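Local coordinates for p-47 protein (Clostridium botulinum, PDB 6EKT) that has a tubular lipid-binding-like fold and may be part of a progenitor toxin complex that protects botulinum neurotoxin in the host gut, at residues 123-128 / 180-185; 176-181 / 411-416. One frame throughout, in Å; residues are numbered along the deposited sequence.

Contact 1 (123-128 / 180-185); sequences NIKELK and LNVTSD
The side-chain amide of Asn-123 lies flat against Thr-183. OG1 and CG2 of Thr-183 both sit over the same face of the amide, and Thr-183 CG2 is 3.7 Å from Asn-123 ND2. Val-182 CG1 comes up beside ND2. The second amide, that of Asn-181, lies next to Ile-124, and the two side chains point the same way. Ile-124 CD1 is only 3.0 Å from Asn-181 OD1. So short an approach is doubtful in detail, and the chi2 of Ile-124 (-92°) is not a relaxed one. ND2 of Asn-181 is bonded to Asn-409 O. The OD1 end may be met by water 1, which also lies within bonding distance of Asn-123 O but need not serve both at once.

The backbones pair antiparallel. Lys-125 and Leu-180 exchange two bonds, Lys-125 N to Leu-180 O (2.9 Å) and Leu-180 N to Lys-125 O (2.7 Å). Beyond the strand end, Val-182 N gives to Asn-123 O at 2.8 Å. Lys-125 turns CG beside its backbone N (chi1 -47°). Its methylenes then cross Leu-180 CD2 and Val-182 CG2, while NZ goes on to Asn-117.

The polar backbone is largely paired here, but Thr-183 N is buried with no partner. The Val-182 to Asn-123 bond joins the corner before strand 124-141 to the loop after strand 178-181, and water 1 can also donate to that oxygen.

Contact 2 (176-181 / 411-416); sequences IFASLN and IKWNNL
Strands 178-181 and 411-413 run antiparallel, 4.6 Å apart at their closest and with 167° between their directions. One side of the sheet is apolar. Ala-178 CB makes an off-centre CH-pi contact with the six-membered ring of Trp-413, 4.3 Å from its centroid. Ile-411 CG2 lies over the same face of the indole, near the rim. The other branch of Ile-411 ends in CD1, which rests against Leu-180 CB and CG. Ile-211 of strand 208-214 covers Ala-178, Ile-411 and Trp-413.

The opposite side carries Ser-179 and Lys-412. Ser-179 also packs on Ile-124 of strand 124-141. Asn-415 OD1 touches Ser-179 CB at 3.2 Å. Lys-412 bends at chi3 and chi4 (-72° and -58°), and this curl brings NZ next to Asn-181 ND2. Both are donors, so they do not bond to each other; ND2 gives its bond to Asn-409 O.

Ser-179 and Lys-412 form the hydrogen-bonded pair, with Ser-179 N to Lys-412 O at 2.9 Å and Lys-412 N to Ser-179 O at 3.0 Å. Ala-178 with Trp-413 and Leu-180 with Ile-411 are the non-hydrogen-bonded pairs. Asn-414 N adds a bond to Phe-177 O. After the strand the chain makes a type II turn over Lys-412 to Asn-415, overlapped by a type I' turn from Trp-413 to Leu-416. Lys-412 O is thus gripped twice, because Asn-415 N reaches it from the other face of its plane. Asn-414 and Asn-415 both take left-handed backbone angles, which asparagine accepts readily. A short outermost strand, ending in tight turns, with an apolar face packed on a second sheet, is an ordinary sheet edge in an elongated TULIP-like protein.

How the contacts relate
Of the segments in these contacts, strand 124-141 comes first. The chain then passes through helix 152-168 and returns as strand 178-181, where contact 1 closes a loop of 51 residues. Contact 2 closes a much longer one of 229 residues, which ends when strand 411-413 docks on the other side of strand 178-181. The second loop begins where the first ends; the spans overlap at 176-185, and Leu-180 and Asn-181 belong to both contacts. Strand 178-181 lies between 124-141 and 411-413, and 411-413 is an edge of the sheet. The two contacts thus join the N-terminal half of the chain to its C-terminal region in one antiparallel sheet.

Contact 1 (123-128 / 180-185)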
loop_
_atom_site.group_PDB
_atom_site.type_symbol
_atom_site.label_atom_id
_atom_site.label_comp_id
_atom_site.label_asym_id
_atom_site.label_seq_id
_atom_site.Cartn_x
_atom_site.Cartn_y
_atom_site.Cartn_z
ATOM N N ASN A 123 5.143 13.881 15.180
ATOM C CA ASN A 123 5.465 13.016 14.041
ATOM C C ASN A 123 4.974 11.568 14.101
ATOM O O ASN A 123 5.312 10.758 13.230
ATOM C CB ASN A 123 6.956 13.101 13.754
ATOM C CG ASN A 123 7.357 14.477 13.260
ATOM O OD1 ASN A 123 8.318 15.068 13.750
ATOM N ND2 ASN A 123 6.594 15.007 12.292
ATOM N N ILE A 124 4.172 11.261 15.120
ATOM C CA ILE A 124 3.497 9.967 15.240
ATOM C C ILE A 124 2.015 10.249 15.471
ATOM O O ILE A 124 1.662 11.031 16.356
ATOM C CB ILE A 124 4.046 9.094 16.414
ATOM C CG1 ILE A 124 5.585 8.983 16.391
ATOM C CG2 ILE A 124 3.377 7.716 16.453
ATOM C CD1 ILE A 124 6.173 7.808 15.642
ATOM N N LYS A 125 1.162 9.626 14.658
ATOM C CA LYS A 125 -0.279 9.582 14.933
ATOM C C LYS A 125 -0.662 8.149 15.323
ATOM O O LYS A 125 0.025 7.191 14.956
ATOM C CB LYS A 125 -1.088 10.097 13.727
ATOM C CG LYS A 125 -0.582 11.411 13.120
ATOM C CD LYS A 125 -0.778 12.603 14.042
ATOM C CE LYS A 125 -0.146 13.850 13.455
ATOM N NZ LYS A 125 -0.008 14.888 14.525
ATOM N N GLU A 126 -1.718 7.994 16.111
ATOM C CA GLU A 126 -2.164 6.664 16.508
ATOM C C GLU A 126 -3.642 6.464 16.200
ATOM O O GLU A 126 -4.458 7.316 16.525
ATOM C CB GLU A 126 -1.909 6.450 17.992
ATOM C CG GLU A 126 -0.427 6.419 18.341
ATOM C CD GLU A 126 -0.163 6.463 19.833
ATOM O OE1 GLU A 126 -1.007 6.986 20.593
ATOM O OE2 GLU A 126 0.909 5.971 20.232
ATOM N N LEU A 127 -3.959 5.344 15.552
ATOM C CA LEU A 127 -5.333 4.955 15.266
ATOM C C LEU A 127 -5.844 4.236 16.500
ATOM O O LEU A 127 -5.298 3.195 16.903
ATOM C CB LEU A 127 -5.406 4.069 14.008
ATOM C CG LEU A 127 -6.767 3.568 13.494
ATOM C CD1 LEU A 127 -7.647 4.711 13.014
ATOM C CD2 LEU A 127 -6.553 2.536 12.392
ATOM N N LYS A 128 -6.856 4.840 17.122
ATOM C CA LYS A 128 -7.428 4.371 18.376
ATOM C C LYS A 128 -8.958 4.494 18.325
ATOM O O LYS A 128 -9.504 5.259 17.516
ATOM C CB LYS A 128 -6.942 5.221 19.567
ATOM C CG LYS A 128 -5.452 5.178 19.874
ATOM C CD LYS A 128 -5.197 5.714 21.275
ATOM C CE LYS A 128 -5.038 7.229 21.293
ATOM N NZ LYS A 128 -4.599 7.669 22.650
ATOM N N LEU A 180 1.233 5.602 13.071
ATOM C CA LEU A 180 1.505 6.216 11.773
ATOM C C LEU A 180 2.677 7.171 11.916
ATOM O O LEU A 180 2.643 8.065 12.765
ATOM C CB LEU A 180 0.245 6.966 11.276
ATOM C CG LEU A 180 0.266 7.749 9.950
ATOM C CD1 LEU A 180 -1.125 7.810 9.320
ATOM C CD2 LEU A 180 0.867 9.152 10.072
ATOM N N ASN A 181 3.707 6.987 11.078
ATOM C CA ASN A 181 4.862 7.879 11.063
ATOM C C ASN A 181 4.684 8.999 10.040
ATOM O O ASN A 181 4.605 8.728 8.855
ATOM C CB ASN A 181 6.157 7.093 10.751
ATOM C CG ASN A 181 6.544 6.136 11.864
ATOM O OD1 ASN A 181 6.614 6.519 13.022
ATOM N ND2 ASN A 181 6.809 4.889 11.512
ATOM N N VAL A 182 4.631 10.241 10.515
ATOM C CA VAL A 182 4.557 11.432 9.665
ATOM C C VAL A 182 5.896 11.632 8.912
ATOM O O VAL A 182 5.897 12.009 7.752
ATOM C CB VAL A 182 4.158 12.694 10.478
ATOM C CG1 VAL A 182 4.114 13.948 9.610
ATOM C CG2 VAL A 182 2.813 12.503 11.190
ATOM N N THR A 183 7.017 11.385 9.595
ATOM C CA THR A 183 8.365 11.420 9.000
ATOM C C THR A 183 8.955 10.009 9.087
ATOM O O THR A 183 8.569 9.227 9.955
ATOM C CB THR A 183 9.290 12.343 9.808
ATOM O OG1 THR A 183 9.203 11.962 11.186
ATOM C CG2 THR A 183 8.866 13.806 9.660
ATOM N N SER A 184 9.921 9.699 8.235
ATOM C CA SER A 184 10.488 8.356 8.195
ATOM C C SER A 184 11.776 8.319 7.404
ATOM O O SER A 184 12.182 9.321 6.820
ATOM C CB SER A 184 9.496 7.380 7.556
ATOM O OG SER A 184 9.446 7.576 6.148
ATOM N N ASP A 185 12.381 7.132 7.369
ATOM C CA ASP A 185 13.592 6.874 6.606
ATOM C C ASP A 185 13.312 6.871 5.104
ATOM O O ASP A 185 14.177 7.218 4.307
ATOM C CB ASP A 185 14.233 5.556 7.084
ATOM C CG ASP A 185 14.933 5.700 8.448
ATOM O OD1 ASP A 185 15.766 6.613 8.591
ATOM O OD2 ASP A 185 14.656 4.912 9.385
HETATM O O HOH W 1 8.025 9.376 13.367
#

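Contact 2 (176-181 / 411-416)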
loop_
_atom_site.group_PDB
_atom_site.type_symbol
_atom_site.label_atom_id
_atom_site.label_comp_id
_atom_site.label_asym_id
_atom_site.label_seq_id
_atom_site.Cartn_x
_atom_site.Cartn_y
_atom_site.Cartn_z
ATOM N N ILE A 176 -3.749 0.731 20.684
ATOM C CA ILE A 176 -3.219 1.331 19.448
ATOM C C ILE A 176 -3.453 0.330 18.329
ATOM O O ILE A 176 -2.789 -0.713 18.279
ATOM C CB ILE A 176 -1.693 1.652 19.536
ATOM C CG1 ILE A 176 -1.326 2.508 20.770
ATOM C CG2 ILE A 176 -1.171 2.246 18.229
ATOM C CD1 ILE A 176 -2.126 3.792 20.948
ATOM N N PHE A 177 -4.403 0.638 17.447
ATOM C CA PHE A 177 -4.631 -0.190 16.259
ATOM C C PHE A 177 -3.469 -0.128 15.280
ATOM O O PHE A 177 -3.095 -1.147 14.707
ATOM C CB PHE A 177 -5.961 0.155 15.581
ATOM C CG PHE A 177 -7.159 -0.272 16.395
ATOM C CD1 PHE A 177 -7.612 -1.590 16.347
ATOM C CD2 PHE A 177 -7.806 0.634 17.224
ATOM C CE1 PHE A 177 -8.700 -2.007 17.121
ATOM C CE2 PHE A 177 -8.886 0.232 18.009
ATOM C CZ PHE A 177 -9.335 -1.089 17.952
ATOM N N ALA A 178 -2.919 1.069 15.107
ATOM C CA ALA A 178 -1.783 1.308 14.221
ATOM C C ALA A 178 -1.103 2.576 14.679
ATOM O O ALA A 178 -1.762 3.511 15.160
ATOM C CB ALA A 178 -2.226 1.435 12.760
ATOM N N SER A 179 0.221 2.592 14.576
ATOM C CA SER A 179 0.953 3.829 14.696
ATOM C C SER A 179 1.290 4.290 13.278
ATOM O O SER A 179 1.567 3.469 12.395
ATOM C CB SER A 179 2.202 3.612 15.532
ATOM O OG SER A 179 3.133 4.642 15.305
ATOM N N LEU A 180 1.233 5.602 13.071
ATOM C CA LEU A 180 1.505 6.216 11.773
ATOM C C LEU A 180 2.677 7.171 11.916
ATOM O O LEU A 180 2.643 8.065 12.765
ATOM C CB LEU A 180 0.245 6.966 11.276
ATOM C CG LEU A 180 0.266 7.749 9.950
ATOM C CD1 LEU A 180 -1.125 7.810 9.320
ATOM C CD2 LEU A 180 0.867 9.152 10.072
ATOM N N ASN A 181 3.707 6.987 11.078
ATOM C CA ASN A 181 4.862 7.879 11.063
ATOM C C ASN A 181 4.684 8.999 10.040
ATOM O O ASN A 181 4.605 8.728 8.855
ATOM C CB ASN A 181 6.157 7.093 10.751
ATOM C CG ASN A 181 6.544 6.136 11.864
ATOM O OD1 ASN A 181 6.614 6.519 13.022
ATOM N ND2 ASN A 181 6.809 4.889 11.512
ATOM N N ILE A 411 3.167 2.586 8.470
ATOM C CA ILE A 411 2.117 2.041 9.324
ATOM C C ILE A 411 2.651 0.804 9.999
ATOM O O ILE A 411 3.049 -0.147 9.332
ATOM C CB ILE A 411 0.821 1.709 8.527
ATOM C CG1 ILE A 411 0.247 2.979 7.868
ATOM C CG2 ILE A 411 -0.231 0.962 9.381
ATOM C CD1 ILE A 411 -0.081 4.138 8.799
ATOM N N LYS A 412 2.664 0.841 11.324
ATOM C CA LYS A 412 2.921 -0.346 12.110
ATOM C C LYS A 412 1.640 -0.732 12.834
ATOM O O LYS A 412 1.194 -0.030 13.745
ATOM C CB LYS A 412 4.063 -0.100 13.095
ATOM C CG LYS A 412 5.407 0.141 12.405
ATOM C CD LYS A 412 6.594 -0.002 13.354
ATOM C CE LYS A 412 6.721 1.142 14.357
ATOM N NZ LYS A 412 6.856 2.451 13.658
ATOM N N TRP A 413 1.053 -1.842 12.405
ATOM C CA TRP A 413 -0.181 -2.351 13.001
ATOM C C TRP A 413 0.095 -2.868 14.404
ATOM O O TRP A 413 0.984 -3.701 14.593
ATOM C CB TRP A 413 -0.777 -3.423 12.109
ATOM C CG TRP A 413 -1.265 -2.864 10.781
ATOM C CD1 TRP A 413 -0.613 -2.902 9.577
ATOM C CD2 TRP A 413 -2.488 -2.168 10.553
ATOM N NE1 TRP A 413 -1.372 -2.289 8.602
ATOM C CE2 TRP A 413 -2.537 -1.845 9.168
ATOM C CE3 TRP A 413 -3.575 -1.823 11.374
ATOM C CZ2 TRP A 413 -3.615 -1.160 8.589
ATOM C CZ3 TRP A 413 -4.664 -1.140 10.797
ATOM C CH2 TRP A 413 -4.673 -0.817 9.417
ATOM N N ASN A 414 -0.653 -2.334 15.378
ATOM C CA ASN A 414 -0.392 -2.478 16.836
ATOM C C ASN A 414 1.022 -2.037 17.248
ATOM O O ASN A 414 1.592 -2.546 18.212
ATOM C CB ASN A 414 -0.758 -3.886 17.376
ATOM C CG ASN A 414 -0.713 -3.977 18.920
ATOM O OD1 ASN A 414 -1.229 -3.113 19.638
ATOM N ND2 ASN A 414 -0.085 -5.033 19.427
ATOM N N ASN A 415 1.571 -1.069 16.505
ATOM C CA ASN A 415 2.947 -0.570 16.698
ATOM C C ASN A 415 4.042 -1.664 16.615
ATOM O O ASN A 415 5.166 -1.486 17.113
ATOM C CB ASN A 415 3.062 0.284 17.988
ATOM C CG ASN A 415 4.272 1.208 17.970
ATOM O OD1 ASN A 415 4.504 1.946 17.005
ATOM N ND2 ASN A 415 5.071 1.148 19.027
ATOM N N LEU A 416 3.710 -2.783 15.961
ATOM C CA LEU A 416 4.630 -3.919 15.808
ATOM C C LEU A 416 5.184 -4.005 14.391
ATOM O O LEU A 416 4.441 -3.849 13.423
ATOM C CB LEU A 416 3.936 -5.232 16.183
ATOM C CG LEU A 416 3.436 -5.403 17.626
ATOM C CD1 LEU A 416 2.431 -6.537 17.694
ATOM C CD2 LEU A 416 4.575 -5.634 18.614
#